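PDB 1WMX: COG3291: FOG: PKD repeat from Clostridium thermocellum, which binds carbohydrate, probably cellulose chains, through the family 30 carbohydrate-binding module captured here, one domain of a much longer enzyme assigned to cellulose degradation. Local coordinates for residues R52-T57 / P167-F172; G62-L67 / F160-A165. All coordinates share one frame; numbering follows the deposited sequence.

Contact 1. Residues R52-T57 / P167-F172; sequences RLNVQT and PFTVWF
P167 leads into the pairing with its CB set against the V55 carbonyl O at 3.2 Å, while the O atoms of Q56 and T57 approach the same methylene. F168 follows in a hydrogen-bonded pair with V55: F168 N and V55 N each bond the other residue's O at 2.8 Å. With chi1 at 74°, CG of F168 sits between its backbone N and carbonyl carbon, and the ring turns toward the neighbouring strand. There V55 CG2 comes within 3.3 Å of F168 CE2, a close fit oblique to the ring, and L53 CD2 meets the ring edge at F168 CE1. F168 O also takes a weak bond from N54 ND2.

Strands 48-55 and 168-178 are antiparallel neighbours in one sheet of the beta-sandwich module, and side chains alternate between its two faces. T169 and N54 form a non-hydrogen-bonded pair on the face shared with R52 and W171; the CA-H of T169 points at L53 O (3.4 Å), and its CG2 lies over one face of the W171 indole, toward the rim. V170 pairs with L53 through two backbone bonds, V170 O accepting from L53 N at 3.1 Å, and on the inner face V170 CG2 rests on L53 CB.

W171 runs alongside R52 in the same direction, its NE1 3.8 Å from R52 CG and the indole and guanidinium planes 70° apart. The polar ends turn to acids beyond the two strands: W171 NE1 bonds D40, and R52 NH1 forms a salt bridge with E31. Last, F172 offers its ring edge, with CE1 3.8 Å from L53 CB in the ring plane.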
ATOM      1  N   ARG B  52      -3.356  -5.135  21.937  1.00 27.87           N
ATOM      2  CA  ARG B  52      -1.899  -5.313  21.942  1.00 29.05           C
ATOM      3  C   ARG B  52      -1.232  -5.447  20.575  1.00 28.34           C
ATOM      4  O   ARG B  52      -1.530  -6.374  19.817  1.00 27.02           O
ATOM      5  CB  ARG B  52      -1.532  -6.542  22.791  1.00 29.83           C
ATOM      6  CG  ARG B  52      -0.014  -6.807  22.940  1.00 34.04           C
ATOM      7  CD  ARG B  52       0.239  -8.271  23.342  1.00 36.22           C
ATOM      8  NE  ARG B  52      -0.694  -8.663  24.385  1.00 38.17           N
ATOM      9  CZ  ARG B  52      -1.252  -9.859  24.511  1.00 38.20           C
ATOM     10  NH1 ARG B  52      -0.972 -10.839  23.656  1.00 36.08           N
ATOM     11  NH2 ARG B  52      -2.138 -10.051  25.481  1.00 37.91           N
ATOM     12  N   LEU B  53      -0.321  -4.521  20.279  1.00 28.08           N
ATOM     13  CA  LEU B  53       0.448  -4.540  19.036  1.00 28.07           C
ATOM     14  C   LEU B  53       1.827  -5.032  19.481  1.00 28.76           C
ATOM     15  O   LEU B  53       2.652  -4.259  19.983  1.00 28.56           O
ATOM     16  CB  LEU B  53       0.543  -3.143  18.432  1.00 26.02           C
ATOM     17  CG  LEU B  53       1.387  -3.002  17.162  1.00 27.60           C
ATOM     18  CD1 LEU B  53       0.791  -3.852  16.053  1.00 24.24           C
ATOM     19  CD2 LEU B  53       1.445  -1.533  16.733  1.00 26.24           C
ATOM     20  N   ASN B  54       2.078  -6.319  19.282  1.00 29.17           N
ATOM     21  CA  ASN B  54       3.310  -6.938  19.749  1.00 29.86           C
ATOM     22  C   ASN B  54       4.237  -7.550  18.695  1.00 31.76           C
ATOM     23  O   ASN B  54       3.978  -8.639  18.171  1.00 31.95           O
ATOM     24  CB  ASN B  54       2.933  -7.998  20.785  1.00 30.75           C
ATOM     25  CG  ASN B  54       4.136  -8.656  21.427  1.00 33.49           C
ATOM     26  OD1 ASN B  54       4.037  -9.775  21.927  1.00 33.25           O
ATOM     27  ND2 ASN B  54       5.271  -7.959  21.434  1.00 30.78           N
ATOM     28  N   VAL B  55       5.319  -6.836  18.397  1.00 33.19           N
ATOM     29  CA  VAL B  55       6.316  -7.307  17.448  1.00 33.83           C
ATOM     30  C   VAL B  55       7.349  -7.961  18.360  1.00 33.78           C
ATOM     31  O   VAL B  55       8.161  -7.277  18.975  1.00 33.85           O
ATOM     32  CB  VAL B  55       6.948  -6.131  16.667  1.00 34.71           C
ATOM     33  CG1 VAL B  55       7.986  -6.651  15.690  1.00 32.44           C
ATOM     34  CG2 VAL B  55       5.859  -5.374  15.916  1.00 35.53           C
ATOM     35  N   GLN B  56       7.300  -9.285  18.450  1.00 35.62           N
ATOM     36  CA  GLN B  56       8.173 -10.052  19.339  1.00 38.01           C
ATOM     37  C   GLN B  56       9.633 -10.306  18.973  1.00 38.87           C
ATOM     38  O   GLN B  56      10.475 -10.410  19.860  1.00 39.02           O
ATOM     39  CB  GLN B  56       7.478 -11.373  19.679  1.00 37.02           C
ATOM     40  CG  GLN B  56       6.427 -11.765  18.677  1.00 40.09           C
ATOM     41  CD  GLN B  56       5.407 -12.726  19.247  1.00 39.40           C
ATOM     42  OE1 GLN B  56       4.626 -13.315  18.511  1.00 41.52           O
ATOM     43  NE2 GLN B  56       5.403 -12.880  20.567  1.00 42.02           N
ATOM     44  N   THR B  57       9.956 -10.420  17.696  1.00 39.68           N
ATOM     45  CA  THR B  57      11.351 -10.641  17.335  1.00 40.91           C
ATOM     46  C   THR B  57      11.790  -9.565  16.365  1.00 42.52           C
ATOM     47  O   THR B  57      10.941  -8.879  15.788  1.00 43.51           O
ATOM     48  CB  THR B  57      11.553 -12.023  16.695  1.00 39.44           C
ATOM     49  OG1 THR B  57      10.692 -12.158  15.559  1.00 37.82           O
ATOM     50  CG2 THR B  57      11.235 -13.114  17.688  1.00 39.13           C
ATOM     51  N   PRO B 167      12.033  -4.897  17.666  1.00 40.73           N
ATOM     52  CA  PRO B 167      10.826  -5.542  18.194  1.00 39.95           C
ATOM     53  C   PRO B 167      10.267  -4.570  19.231  1.00 39.88           C
ATOM     54  O   PRO B 167      11.024  -3.754  19.764  1.00 38.33           O
ATOM     55  CB  PRO B 167      11.371  -6.811  18.830  1.00 40.56           C
ATOM     56  CG  PRO B 167      12.710  -6.365  19.326  1.00 40.97           C
ATOM     57  CD  PRO B 167      13.243  -5.593  18.138  1.00 40.58           C
ATOM     58  N   PHE B 168       8.968  -4.638  19.517  1.00 39.32           N
ATOM     59  CA  PHE B 168       8.377  -3.720  20.493  1.00 37.54           C
ATOM     60  C   PHE B 168       6.958  -4.119  20.874  1.00 36.76           C
ATOM     61  O   PHE B 168       6.367  -5.013  20.269  1.00 36.88           O
ATOM     62  CB  PHE B 168       8.348  -2.298  19.925  1.00 38.24           C
ATOM     63  CG  PHE B 168       7.291  -2.089  18.865  1.00 37.98           C
ATOM     64  CD1 PHE B 168       6.001  -1.690  19.212  1.00 36.60           C
ATOM     65  CD2 PHE B 168       7.572  -2.340  17.524  1.00 37.11           C
ATOM     66  CE1 PHE B 168       5.005  -1.550  18.237  1.00 36.67           C
ATOM     67  CE2 PHE B 168       6.583  -2.202  16.543  1.00 35.85           C
ATOM     68  CZ  PHE B 168       5.299  -1.808  16.903  1.00 35.31           C
ATOM     69  N   THR B 169       6.413  -3.429  21.872  1.00 35.80           N
ATOM     70  CA  THR B 169       5.059  -3.688  22.337  1.00 34.49           C
ATOM     71  C   THR B 169       4.388  -2.424  22.836  1.00 34.55           C
ATOM     72  O   THR B 169       4.982  -1.647  23.577  1.00 34.88           O
ATOM     73  CB  THR B 169       5.047  -4.701  23.487  1.00 33.63           C
ATOM     74  OG1 THR B 169       5.723  -5.893  23.078  1.00 35.06           O
ATOM     75  CG2 THR B 169       3.613  -5.041  23.887  1.00 32.84           C
ATOM     76  N   VAL B 170       3.150  -2.217  22.398  1.00 32.97           N
ATOM     77  CA  VAL B 170       2.341  -1.086  22.838  1.00 32.81           C
ATOM     78  C   VAL B 170       0.938  -1.633  23.036  1.00 32.27           C
ATOM     79  O   VAL B 170       0.609  -2.730  22.572  1.00 33.29           O
ATOM     80  CB  VAL B 170       2.281   0.076  21.814  1.00 32.01           C
ATOM     81  CG1 VAL B 170       3.644   0.717  21.675  1.00 32.43           C
ATOM     82  CG2 VAL B 170       1.765  -0.425  20.478  1.00 34.23           C
ATOM     83  N   TRP B 171       0.122  -0.863  23.737  1.00 31.50           N
ATOM     84  CA  TRP B 171      -1.246  -1.236  24.021  1.00 30.79           C
ATOM     85  C   TRP B 171      -2.115  -0.044  23.654  1.00 30.42           C
ATOM     86  O   TRP B 171      -1.761   1.096  23.942  1.00 28.87           O
ATOM     87  CB  TRP B 171      -1.375  -1.567  25.508  1.00 32.04           C
ATOM     88  CG  TRP B 171      -0.734  -2.870  25.885  1.00 32.53           C
ATOM     89  CD1 TRP B 171      -1.332  -4.105  25.909  1.00 31.28           C
ATOM     90  CD2 TRP B 171       0.627  -3.079  26.283  1.00 31.74           C
ATOM     91  NE1 TRP B 171      -0.432  -5.060  26.305  1.00 30.79           N
ATOM     92  CE2 TRP B 171       0.780  -4.461  26.541  1.00 31.31           C
ATOM     93  CE3 TRP B 171       1.733  -2.234  26.449  1.00 32.20           C
ATOM     94  CZ2 TRP B 171       1.996  -5.021  26.957  1.00 31.73           C
ATOM     95  CZ3 TRP B 171       2.945  -2.787  26.860  1.00 31.45           C
ATOM     96  CH2 TRP B 171       3.065  -4.168  27.110  1.00 31.84           C
ATOM     97  N   PHE B 172      -3.237  -0.304  22.994  1.00 30.72           N
ATOM     98  CA  PHE B 172      -4.141   0.765  22.594  1.00 30.35           C
ATOM     99  C   PHE B 172      -5.424   0.670  23.406  1.00 30.85           C
ATOM    100  O   PHE B 172      -5.781  -0.388  23.920  1.00 33.47           O
ATOM    101  CB  PHE B 172      -4.510   0.674  21.099  1.00 30.59           C
ATOM    102  CG  PHE B 172      -3.359   0.914  20.144  1.00 32.33           C
ATOM    103  CD1 PHE B 172      -2.476  -0.113  19.813  1.00 31.73           C
ATOM    104  CD2 PHE B 172      -3.184   2.161  19.542  1.00 34.67           C
ATOM    105  CE1 PHE B 172      -1.436   0.094  18.888  1.00 33.90           C
ATOM    106  CE2 PHE B 172      -2.152   2.383  18.620  1.00 34.24           C
ATOM    107  CZ  PHE B 172      -1.275   1.339  18.292  1.00 32.83           C
TER

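Contact 2. Residues G62-L67 / F160-A165; sequences GWWISL and FSKRYA
W64 and K162 meet through two contrasting torsions: chi1 of 62° sets CG of W64 between its backbone N and carbonyl carbon and so brings the indole against the opposing chain, whereas K162 carries CG anti to its N (chi1 173°) and extends toward G62. The indole lies flat beneath the 161-162 peptide. K162 N stands 3.3 Å above its plane, over the centre, and K162 CB makes a CH-pi contact 3.6 Å from the five-membered ring centroid. Farther out, K162 CD reaches G62 O at 3.3 Å.

Antiparallel pairing of strands 64-69 and 155-161 joins them in the five-stranded sheet of the sandwich. S66 and F160 exchange two backbone bonds, S66 N to F160 O at 2.9 Å and F160 N to S66 O at 3.0 Å, with their CB atoms packed together; S66 OG bonds S23 on the adjoining strand. One residue pair beyond I65 and S161, K162 N donates to W64 O at 3.2 Å.

One face of the buried indole is thus covered by peptide and lysine methylene, so that dispersion and CH-pi attraction work beside ordinary backbone hydrogen bonds.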
ATOM      1  N   GLY B  62      11.198  -8.201   6.540  1.00 46.93           N
ATOM      2  CA  GLY B  62      11.096  -6.889   5.907  1.00 46.67           C
ATOM      3  C   GLY B  62       9.832  -6.181   6.384  1.00 44.97           C
ATOM      4  O   GLY B  62       9.601  -5.008   6.061  1.00 45.42           O
ATOM      5  N   TRP B  63       8.807  -6.833   6.944  1.00 43.26           N
ATOM      6  CA  TRP B  63       7.508  -6.179   7.081  1.00 40.51           C
ATOM      7  C   TRP B  63       6.502  -6.826   8.034  1.00 39.86           C
ATOM      8  O   TRP B  63       6.627  -7.992   8.418  1.00 38.58           O
ATOM      9  CB  TRP B  63       6.834  -6.078   5.707  1.00 39.48           C
ATOM     10  CG  TRP B  63       6.383  -7.414   5.213  1.00 38.78           C
ATOM     11  CD1 TRP B  63       7.159  -8.393   4.655  1.00 38.21           C
ATOM     12  CD2 TRP B  63       5.066  -7.967   5.327  1.00 39.48           C
ATOM     13  NE1 TRP B  63       6.409  -9.520   4.417  1.00 37.98           N
ATOM     14  CE2 TRP B  63       5.120  -9.287   4.822  1.00 38.82           C
ATOM     15  CE3 TRP B  63       3.848  -7.477   5.811  1.00 39.05           C
ATOM     16  CZ2 TRP B  63       3.998 -10.127   4.785  1.00 38.09           C
ATOM     17  CZ3 TRP B  63       2.732  -8.313   5.774  1.00 40.40           C
ATOM     18  CH2 TRP B  63       2.816  -9.623   5.265  1.00 38.72           C
ATOM     19  N   TRP B  64       5.502  -6.029   8.403  1.00 37.51           N
ATOM     20  CA  TRP B  64       4.391  -6.456   9.241  1.00 35.62           C
ATOM     21  C   TRP B  64       3.350  -5.362   9.125  1.00 35.18           C
ATOM     22  O   TRP B  64       3.683  -4.179   9.026  1.00 34.78           O
ATOM     23  CB  TRP B  64       4.793  -6.668  10.707  1.00 34.37           C
ATOM     24  CG  TRP B  64       5.300  -5.467  11.435  1.00 33.22           C
ATOM     25  CD1 TRP B  64       6.602  -5.181  11.727  1.00 33.22           C
ATOM     26  CD2 TRP B  64       4.521  -4.403  11.996  1.00 32.77           C
ATOM     27  NE1 TRP B  64       6.684  -4.012  12.438  1.00 33.98           N
ATOM     28  CE2 TRP B  64       5.422  -3.509  12.618  1.00 33.08           C
ATOM     29  CE3 TRP B  64       3.149  -4.117  12.035  1.00 33.14           C
ATOM     30  CZ2 TRP B  64       5.000  -2.345  13.274  1.00 32.32           C
ATOM     31  CZ3 TRP B  64       2.727  -2.961  12.687  1.00 31.75           C
ATOM     32  CH2 TRP B  64       3.653  -2.088  13.297  1.00 33.83           C
ATOM     33  N   ILE B  65       2.086  -5.759   9.122  1.00 32.46           N
ATOM     34  CA  ILE B  65       1.005  -4.805   8.986  1.00 31.13           C
ATOM     35  C   ILE B  65      -0.194  -5.219   9.824  1.00 30.41           C
ATOM     36  O   ILE B  65      -0.389  -6.395  10.098  1.00 29.60           O
ATOM     37  CB  ILE B  65       0.570  -4.715   7.519  1.00 29.82           C
ATOM     38  CG1 ILE B  65      -0.423  -3.577   7.331  1.00 28.94           C
ATOM     39  CG2 ILE B  65      -0.049  -6.042   7.084  1.00 28.83           C
ATOM     40  CD1 ILE B  65      -0.807  -3.355   5.882  1.00 32.08           C
ATOM     41  N   SER B  66      -0.981  -4.240  10.251  1.00 30.45           N
ATOM     42  CA  SER B  66      -2.190  -4.523  11.007  1.00 29.78           C
ATOM     43  C   SER B  66      -3.326  -3.702  10.420  1.00 28.04           C
ATOM     44  O   SER B  66      -3.251  -2.474  10.398  1.00 29.70           O
ATOM     45  CB  SER B  66      -2.022  -4.167  12.482  1.00 31.18           C
ATOM     46  OG  SER B  66      -3.225  -4.438  13.187  1.00 35.03           O
ATOM     47  N   LEU B  67      -4.366  -4.373   9.932  1.00 26.18           N
ATOM     48  CA  LEU B  67      -5.519  -3.679   9.365  1.00 25.59           C
ATOM     49  C   LEU B  67      -6.724  -3.853  10.285  1.00 25.32           C
ATOM     50  O   LEU B  67      -7.124  -4.970  10.598  1.00 24.85           O
ATOM     51  CB  LEU B  67      -5.850  -4.223   7.965  1.00 25.46           C
ATOM     52  CG  LEU B  67      -4.763  -4.080   6.884  1.00 24.88           C
ATOM     53  CD1 LEU B  67      -5.105  -4.942   5.686  1.00 24.83           C
ATOM     54  CD2 LEU B  67      -4.624  -2.630   6.471  1.00 24.17           C
ATOM     55  N   PHE B 160      -1.673   0.010  10.891  1.00 26.42           N
ATOM     56  CA  PHE B 160      -0.450   0.088  11.701  1.00 27.11           C
ATOM     57  C   PHE B 160       0.553  -0.644  10.815  1.00 28.97           C
ATOM     58  O   PHE B 160       0.202  -1.632  10.165  1.00 27.52           O
ATOM     59  CB  PHE B 160      -0.572  -0.665  13.034  1.00 27.21           C
ATOM     60  CG  PHE B 160      -1.589  -0.084  13.976  1.00 27.96           C
ATOM     61  CD1 PHE B 160      -2.227  -0.898  14.910  1.00 29.85           C
ATOM     62  CD2 PHE B 160      -1.930   1.266  13.914  1.00 26.42           C
ATOM     63  CE1 PHE B 160      -3.195  -0.377  15.768  1.00 29.94           C
ATOM     64  CE2 PHE B 160      -2.894   1.793  14.765  1.00 29.17           C
ATOM     65  CZ  PHE B 160      -3.530   0.972  15.695  1.00 28.48           C
ATOM     66  N   SER B 161       1.796  -0.182  10.792  1.00 30.36           N
ATOM     67  CA  SER B 161       2.779  -0.820   9.942  1.00 33.32           C
ATOM     68  C   SER B 161       4.220  -0.569  10.382  1.00 34.54           C
ATOM     69  O   SER B 161       4.523   0.405  11.083  1.00 32.24           O
ATOM     70  CB  SER B 161       2.572  -0.344   8.503  1.00 31.71           C
ATOM     71  OG  SER B 161       3.347  -1.106   7.609  1.00 40.32           O
ATOM     72  N   LYS B 162       5.101  -1.462   9.945  1.00 36.85           N
ATOM     73  CA  LYS B 162       6.510  -1.391  10.283  1.00 39.96           C
ATOM     74  C   LYS B 162       7.151  -0.056   9.962  1.00 40.72           C
ATOM     75  O   LYS B 162       6.909   0.535   8.911  1.00 40.03           O
ATOM     76  CB  LYS B 162       7.275  -2.505   9.563  1.00 40.71           C
ATOM     77  CG  LYS B 162       8.787  -2.431   9.704  1.00 41.77           C
ATOM     78  CD  LYS B 162       9.445  -3.592   8.985  1.00 42.13           C
ATOM     79  CE  LYS B 162      10.954  -3.499   9.041  1.00 45.46           C
ATOM     80  NZ  LYS B 162      11.443  -2.276   8.346  1.00 45.62           N
ATOM     81  N   ARG B 163       7.982   0.406  10.889  1.00 42.50           N
ATOM     82  CA  ARG B 163       8.723   1.650  10.741  1.00 44.95           C
ATOM     83  C   ARG B 163      10.194   1.212  10.768  1.00 45.15           C
ATOM     84  O   ARG B 163      10.915   1.338   9.779  1.00 44.82           O
ATOM     85  CB  ARG B 163       8.405   2.572  11.913  1.00 47.17           C
ATOM     86  CG  ARG B 163       9.354   3.733  12.108  1.00 50.05           C
ATOM     87  CD  ARG B 163       9.278   4.762  11.004  1.00 51.77           C
ATOM     88  NE  ARG B 163       9.710   6.066  11.496  1.00 55.73           N
ATOM     89  CZ  ARG B 163      10.469   6.917  10.814  1.00 57.66           C
ATOM     90  NH1 ARG B 163      10.893   6.602   9.594  1.00 58.75           N
ATOM     91  NH2 ARG B 163      10.800   8.086  11.352  1.00 56.19           N
ATOM     92  N   TYR B 164      10.615   0.676  11.911  1.00 46.22           N
ATOM     93  CA  TYR B 164      11.969   0.168  12.093  1.00 46.53           C
ATOM     94  C   TYR B 164      11.845  -1.339  12.346  1.00 46.22           C
ATOM     95  O   TYR B 164      10.746  -1.836  12.609  1.00 47.06           O
ATOM     96  CB  TYR B 164      12.629   0.858  13.286  1.00 49.56           C
ATOM     97  CG  TYR B 164      12.761   2.352  13.118  1.00 52.69           C
ATOM     98  CD1 TYR B 164      13.485   2.893  12.054  1.00 54.23           C
ATOM     99  CD2 TYR B 164      12.167   3.233  14.024  1.00 53.65           C
ATOM    100  CE1 TYR B 164      13.615   4.269  11.896  1.00 55.87           C
ATOM    101  CE2 TYR B 164      12.292   4.614  13.874  1.00 55.53           C
ATOM    102  CZ  TYR B 164      13.017   5.124  12.809  1.00 56.76           C
ATOM    103  OH  TYR B 164      13.147   6.486  12.657  1.00 58.95           O
ATOM    104  N   ALA B 165      12.954  -2.067  12.273  1.00 43.74           N
ATOM    105  CA  ALA B 165      12.911  -3.514  12.478  1.00 41.55           C
ATOM    106  C   ALA B 165      12.967  -3.928  13.939  1.00 40.39           C
ATOM    107  O   ALA B 165      12.878  -5.112  14.260  1.00 40.05           O
ATOM    108  CB  ALA B 165      14.035  -4.184  11.703  1.00 41.47           C
TER
HETATM  109  O   HOH W   1       8.663  -3.460  13.927  1.00 38.07           O

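Overall arrangement
The two contacts belong to the facing sheets of one sandwich: contact 1 joins strands 48-55 and 168-178 of the larger sheet, contact 2 strands 64-69 and 155-161 of the five-stranded one. They meet in the interior, where F172 stacks on F160 and the W64 indole packs against L53, V55 and F168. Both are partly buried, and each has a more exposed end, at Q56, T57 and P167 in contact 1 and at G62 in contact 2. Contact 1 adds a charged outer face, with R52 and W171 held by acids; contact 2 relies instead on an indole lying against a peptide and a lysine methylene.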